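PDB 6JAV: group II chitinase from Ostrinia furnacalis, which probably hydrolyses chitin internally as an endochitinase, the present chain being a family 18 catalytic domain of a much longer protein. Local coordinates for residues G50-H55 / V112-K117; I39-A44 / W58-N63. All blocks are in the same frame, centred on the assembly; numbering follows the deposited sequence.

Interaction 1: G50-H55 / V112-K117; sequences GLMTAH and VAFLEK
Met52 and Phe114 carry this contact, the methionine coming from strand 52-54 and the ring from helix 101-118. The thioether chain bends at its last torsion (chi3 51°), which turns the CE methyl toward the root of the phenylalanine: Met52 CE lies 3.9 Å from Phe114 CD1 and 4.0 Å from Phe114 CB. Met52 SD sits 5.2 Å from the centroid of the Phe114 ring and 26° off its normal, an oblique Met-aromatic contact. Farther out along the ring the strand backbone takes over, with Thr53 CA 4.1 Å from Phe114 CE2 and Ala54 N 4.0 Å from Phe114 CZ. In the TIM barrel of family 18 glycosidases, helix 101-118 packs outside the parallel strands; here it also covers the short strand 52-54, which pairs antiparallel with strand 38-46. Leu81 of strand 78-84 touches both Met52 and Phe114, and Ala111 and Phe107, one and two turns back along the helix, also touch the methionine. The packing gives out around the rest of the helix surface, where Ala113, Glu116 and Lys117 are exposed, and Glu116 instead forms a salt bridge with Lys162.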
loop_
_atom_site.group_PDB
_atom_site.type_symbol
_atom_site.label_atom_id
_atom_site.label_comp_id
_atom_site.label_asym_id
_atom_site.label_seq_id
_atom_site.Cartn_x
_atom_site.Cartn_y
_atom_site.Cartn_z
ATOM N N GLY A 50 16.736 -6.393 17.707
ATOM C CA GLY A 50 15.310 -6.421 17.996
ATOM C C GLY A 50 14.661 -5.074 18.219
ATOM O O GLY A 50 13.581 -5.018 18.818
ATOM N N LEU A 51 15.280 -3.982 17.752
ATOM C CA LEU A 51 14.769 -2.637 17.954
ATOM C C LEU A 51 14.574 -1.965 16.598
ATOM O O LEU A 51 15.337 -2.212 15.660
ATOM C CB LEU A 51 15.758 -1.772 18.740
ATOM C CG LEU A 51 16.151 -2.316 20.117
ATOM C CD1 LEU A 51 17.139 -1.384 20.784
ATOM C CD2 LEU A 51 14.882 -2.512 20.955
ATOM N N MET A 52 13.530 -1.149 16.497
ATOM C CA MET A 52 13.302 -0.367 15.287
ATOM C C MET A 52 14.496 0.543 15.016
ATOM O O MET A 52 15.066 1.135 15.937
ATOM C CB MET A 52 12.021 0.454 15.440
ATOM C CG MET A 52 11.629 1.188 14.160
ATOM S SD MET A 52 9.948 1.828 14.185
ATOM C CE MET A 52 10.049 2.667 15.749
ATOM N N THR A 53 14.882 0.646 13.742
ATOM C CA THR A 53 16.024 1.464 13.360
ATOM C C THR A 53 15.803 2.031 11.962
ATOM O O THR A 53 15.022 1.503 11.169
ATOM C CB THR A 53 17.339 0.684 13.457
ATOM O OG1 THR A 53 18.446 1.583 13.308
ATOM C CG2 THR A 53 17.416 -0.354 12.402
ATOM N N ALA A 54 16.492 3.124 11.665
ATOM C CA ALA A 54 16.364 3.712 10.334
ATOM C C ALA A 54 16.948 2.793 9.270
ATOM O O ALA A 54 18.001 2.165 9.463
ATOM C CB ALA A 54 17.090 5.058 10.270
ATOM N N HIS A 55 16.246 2.717 8.140
ATOM C CA HIS A 55 16.689 1.894 7.026
ATOM C C HIS A 55 17.835 2.541 6.264
ATOM O O HIS A 55 18.793 1.863 5.889
ATOM C CB HIS A 55 15.510 1.673 6.079
ATOM C CG HIS A 55 15.896 1.027 4.792
ATOM N ND1 HIS A 55 15.794 1.670 3.576
ATOM C CD2 HIS A 55 16.405 -0.202 4.533
ATOM C CE1 HIS A 55 16.203 0.855 2.619
ATOM N NE2 HIS A 55 16.585 -0.283 3.174
ATOM N N VAL A 112 8.518 3.713 20.995
ATOM C CA VAL A 112 7.831 4.957 21.320
ATOM C C VAL A 112 8.827 6.099 21.492
ATOM O O VAL A 112 8.598 7.218 20.999
ATOM C CB VAL A 112 6.899 4.756 22.523
ATOM C CG1 VAL A 112 6.127 6.037 22.790
ATOM C CG2 VAL A 112 5.939 3.613 22.211
ATOM N N ALA A 113 9.973 5.824 22.124
ATOM C CA ALA A 113 11.012 6.854 22.253
ATOM C C ALA A 113 11.523 7.296 20.885
ATOM O O ALA A 113 11.778 8.487 20.662
ATOM C CB ALA A 113 12.164 6.323 23.108
ATOM N N PHE A 114 11.653 6.348 19.956
ATOM C CA PHE A 114 12.095 6.650 18.595
ATOM C C PHE A 114 11.110 7.594 17.912
ATOM O O PHE A 114 11.509 8.620 17.342
ATOM C CB PHE A 114 12.204 5.318 17.842
ATOM C CG PHE A 114 12.934 5.381 16.520
ATOM C CD1 PHE A 114 12.291 5.815 15.370
ATOM C CD2 PHE A 114 14.247 4.940 16.414
ATOM C CE1 PHE A 114 12.960 5.829 14.132
ATOM C CE2 PHE A 114 14.915 4.966 15.189
ATOM C CZ PHE A 114 14.262 5.402 14.044
ATOM N N LEU A 115 9.815 7.269 17.966
ATOM C CA LEU A 115 8.794 8.134 17.377
ATOM C C LEU A 115 8.851 9.534 17.966
ATOM O O LEU A 115 8.786 10.529 17.234
ATOM C CB LEU A 115 7.404 7.558 17.628
ATOM C CG LEU A 115 7.091 6.208 17.011
ATOM C CD1 LEU A 115 5.708 5.797 17.431
ATOM C CD2 LEU A 115 7.223 6.216 15.458
ATOM N N GLU A 116 8.959 9.634 19.297
ATOM C CA GLU A 116 8.949 10.955 19.933
ATOM C C GLU A 116 10.210 11.748 19.598
ATOM O O GLU A 116 10.138 12.983 19.422
ATOM C CB GLU A 116 8.729 10.822 21.449
ATOM C CG GLU A 116 7.405 10.182 21.777
ATOM C CD GLU A 116 7.086 10.202 23.256
ATOM O OE1 GLU A 116 7.961 9.796 24.045
ATOM O OE2 GLU A 116 5.964 10.623 23.610
ATOM N N LYS A 117 11.347 11.063 19.454
ATOM C CA LYS A 117 12.597 11.750 19.113
ATOM C C LYS A 117 12.466 12.502 17.795
ATOM O O LYS A 117 12.925 13.643 17.672
ATOM C CB LYS A 117 13.753 10.756 19.034
ATOM C CG LYS A 117 15.085 11.386 18.606
ATOM C CD LYS A 117 16.201 10.382 18.745
ATOM C CE LYS A 117 17.538 10.994 18.357
ATOM N NZ LYS A 117 18.664 10.078 18.694
#

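Interaction 2: I39-A44 / W58-N63; sequences IVYGFA and WSDYDN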
loop_
_atom_site.group_PDB
_atom_site.type_symbol
_atom_site.label_atom_id
_atom_site.label_comp_id
_atom_site.label_asym_id
_atom_site.label_seq_id
_atom_site.Cartn_x
_atom_site.Cartn_y
_atom_site.Cartn_z
ATOM N N ILE A 39 0.184 10.987 6.227
ATOM C CA ILE A 39 1.333 10.532 5.454
ATOM C C ILE A 39 2.019 9.467 6.276
ATOM O O ILE A 39 2.218 9.649 7.486
ATOM C CB ILE A 39 2.311 11.686 5.162
ATOM C CG1 ILE A 39 1.648 12.697 4.231
ATOM C CG2 ILE A 39 3.596 11.128 4.553
ATOM C CD1 ILE A 39 2.327 14.074 4.243
ATOM N N VAL A 40 2.369 8.351 5.635
ATOM C CA VAL A 40 3.063 7.257 6.302
ATOM C C VAL A 40 4.424 7.082 5.646
ATOM O O VAL A 40 4.511 6.878 4.428
ATOM C CB VAL A 40 2.261 5.953 6.263
ATOM C CG1 VAL A 40 3.047 4.877 7.016
ATOM C CG2 VAL A 40 0.895 6.152 6.887
ATOM N N TYR A 41 5.481 7.148 6.450
ATOM C CA TYR A 41 6.847 7.129 5.935
ATOM C C TYR A 41 7.340 5.691 5.831
ATOM O O TYR A 41 7.518 5.015 6.855
ATOM C CB TYR A 41 7.720 7.907 6.928
ATOM C CG TYR A 41 9.126 8.195 6.459
ATOM C CD1 TYR A 41 10.066 7.181 6.311
ATOM C CD2 TYR A 41 9.512 9.511 6.202
ATOM C CE1 TYR A 41 11.365 7.462 5.883
ATOM C CE2 TYR A 41 10.797 9.806 5.806
ATOM C CZ TYR A 41 11.710 8.782 5.622
ATOM O OH TYR A 41 12.992 9.089 5.204
ATOM N N GLY A 42 7.623 5.226 4.618
ATOM C CA GLY A 42 8.156 3.886 4.405
ATOM C C GLY A 42 9.643 3.951 4.086
ATOM O O GLY A 42 10.049 4.674 3.165
ATOM N N PHE A 43 10.465 3.212 4.840
ATOM C CA PHE A 43 10.139 2.388 6.005
ATOM C C PHE A 43 11.308 2.504 6.979
ATOM O O PHE A 43 12.466 2.742 6.571
ATOM C CB PHE A 43 10.085 0.903 5.620
ATOM C CG PHE A 43 8.891 0.527 4.800
ATOM C CD1 PHE A 43 7.656 0.419 5.387
ATOM C CD2 PHE A 43 9.017 0.288 3.444
ATOM C CE1 PHE A 43 6.535 0.067 4.640
ATOM C CE2 PHE A 43 7.908 -0.060 2.686
ATOM C CZ PHE A 43 6.666 -0.165 3.289
ATOM N N ALA A 44 11.028 2.306 8.257
ATOM C CA ALA A 44 12.009 1.862 9.243
ATOM C C ALA A 44 12.027 0.332 9.253
ATOM O O ALA A 44 11.111 -0.326 8.746
ATOM C CB ALA A 44 11.640 2.396 10.625
ATOM N N TRP A 58 21.622 7.748 5.419
ATOM C CA TRP A 58 22.015 8.878 4.569
ATOM C C TRP A 58 20.816 9.781 4.288
ATOM O O TRP A 58 20.917 11.012 4.388
ATOM C CB TRP A 58 22.649 8.382 3.255
ATOM C CG TRP A 58 22.944 9.459 2.173
ATOM C CD1 TRP A 58 22.398 9.543 0.923
ATOM C CD2 TRP A 58 23.859 10.548 2.276
ATOM N NE1 TRP A 58 22.915 10.623 0.240
ATOM C CE2 TRP A 58 23.816 11.257 1.055
ATOM C CE3 TRP A 58 24.699 10.992 3.278
ATOM C CZ2 TRP A 58 24.589 12.401 0.823
ATOM C CZ3 TRP A 58 25.465 12.141 3.057
ATOM C CH2 TRP A 58 25.398 12.827 1.844
ATOM N N SER A 59 19.669 9.191 3.930
ATOM C CA SER A 59 18.496 10.029 3.677
ATOM C C SER A 59 17.776 10.379 4.978
ATOM O O SER A 59 17.550 11.562 5.270
ATOM C CB SER A 59 17.546 9.361 2.678
ATOM O OG SER A 59 17.029 8.140 3.200
ATOM N N ASP A 60 17.455 9.363 5.780
ATOM C CA ASP A 60 16.573 9.545 6.933
ATOM C C ASP A 60 17.171 10.500 7.952
ATOM O O ASP A 60 16.445 11.302 8.552
ATOM C CB ASP A 60 16.303 8.188 7.618
ATOM C CG ASP A 60 15.664 7.150 6.695
ATOM O OD1 ASP A 60 15.038 7.508 5.675
ATOM O OD2 ASP A 60 15.820 5.942 6.985
ATOM N N TYR A 61 18.478 10.386 8.211
ATOM C CA TYR A 61 19.178 11.184 9.220
ATOM C C TYR A 61 20.041 12.268 8.584
ATOM O O TYR A 61 19.824 13.460 8.825
ATOM C CB TYR A 61 20.051 10.270 10.092
ATOM C CG TYR A 61 19.311 9.282 10.966
ATOM C CD1 TYR A 61 18.002 9.521 11.383
ATOM C CD2 TYR A 61 19.935 8.124 11.399
ATOM C CE1 TYR A 61 17.334 8.597 12.193
ATOM C CE2 TYR A 61 19.282 7.210 12.213
ATOM C CZ TYR A 61 17.980 7.463 12.598
ATOM O OH TYR A 61 17.331 6.554 13.417
ATOM N N ASP A 62 21.036 11.887 7.774
ATOM C CA ASP A 62 22.043 12.865 7.357
ATOM C C ASP A 62 21.436 13.948 6.475
ATOM O O ASP A 62 21.874 15.104 6.510
ATOM C CB ASP A 62 23.184 12.173 6.622
ATOM C CG ASP A 62 23.917 11.153 7.493
ATOM O OD1 ASP A 62 23.836 11.220 8.739
ATOM O OD2 ASP A 62 24.565 10.266 6.920
ATOM N N ASN A 63 20.437 13.606 5.672
ATOM C CA ASN A 63 19.722 14.571 4.863
ATOM C C ASN A 63 18.363 14.900 5.435
ATOM O O ASN A 63 17.556 15.543 4.754
ATOM C CB ASN A 63 19.618 14.094 3.424
ATOM C CG ASN A 63 20.913 14.274 2.676
ATOM O OD1 ASN A 63 21.160 15.339 2.104
ATOM N ND2 ASN A 63 21.769 13.255 2.707
HETATM O O HOH W 1 13.883 4.515 8.016
#
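Strand 39-44 and the short helix ending at Asp62 face each other through Tyr41 and Asp60, whose side chains both set out toward the other segment. The strand is extended throughout but contains a cis peptide between Gly42 and Phe43. The helix widens into a pi-type turn over 58-62: Asn63 N donates to Trp58 O, five residues back, at 2.9 Å. The Asn63 side chain reinforces this turn, its ND2 reaching the same Trp58 O at 2.9 Å from the opposite face of the carbonyl plane.

Tyr41 extends its phenol from the strand with CG anti to the backbone N (chi1 -170°), and Tyr41 OH donates to Asp60 OD1 over a short 2.6 Å. The acceptor oxygen lies at the ring edge, near the ring plane, whereas the hydroxyl meets it from above the carboxylate, 35° out of that plane; ring and carboxylate are turned 74° against each other. The second carboxylate oxygen reaches the strand through water 1, which donates to Asp60 OD2 at 2.6 Å and to Phe43 O at 2.7 Å, giving a second, solvent-mediated link just beyond the cis peptide. Asn15 ND2 also donates to Asp60 OD1, and the amide of Asp56 to OD2, so both oxygens of this buried carboxylate are engaged, which would favour its charged form.

Within the TIM barrel, strand 38-46 runs parallel between strands 8-14 and 78-84, and the Tyr41 side chain packs against Tyr13 of strand 8-14, Leu81 of strand 78-84, and Phe65, Tyr66 and Val69 of helix 65-70.

In the fold
After strand 8-14 the chain passes along the parallel strand 38-46, turns back into strand 52-54 and enters helix 57-62. Interaction 2 closes this short excursion, bringing 58-63 back to 39-44 across 13 intervening residues. Interaction 1 begins inside that loop, at 50-55, and closes only after helix 65-70, strand 78-84 and most of helix 101-118, so the two cross rather than nest. Their centres are 11 Å apart and they touch directly: Phe114 CZ lies 3.3 Å from Tyr61 OH. Together they tie the first part of the family 18 barrel, including the antiparallel strand 52-54 and the short helix 57-62, to the outer helix 101-118.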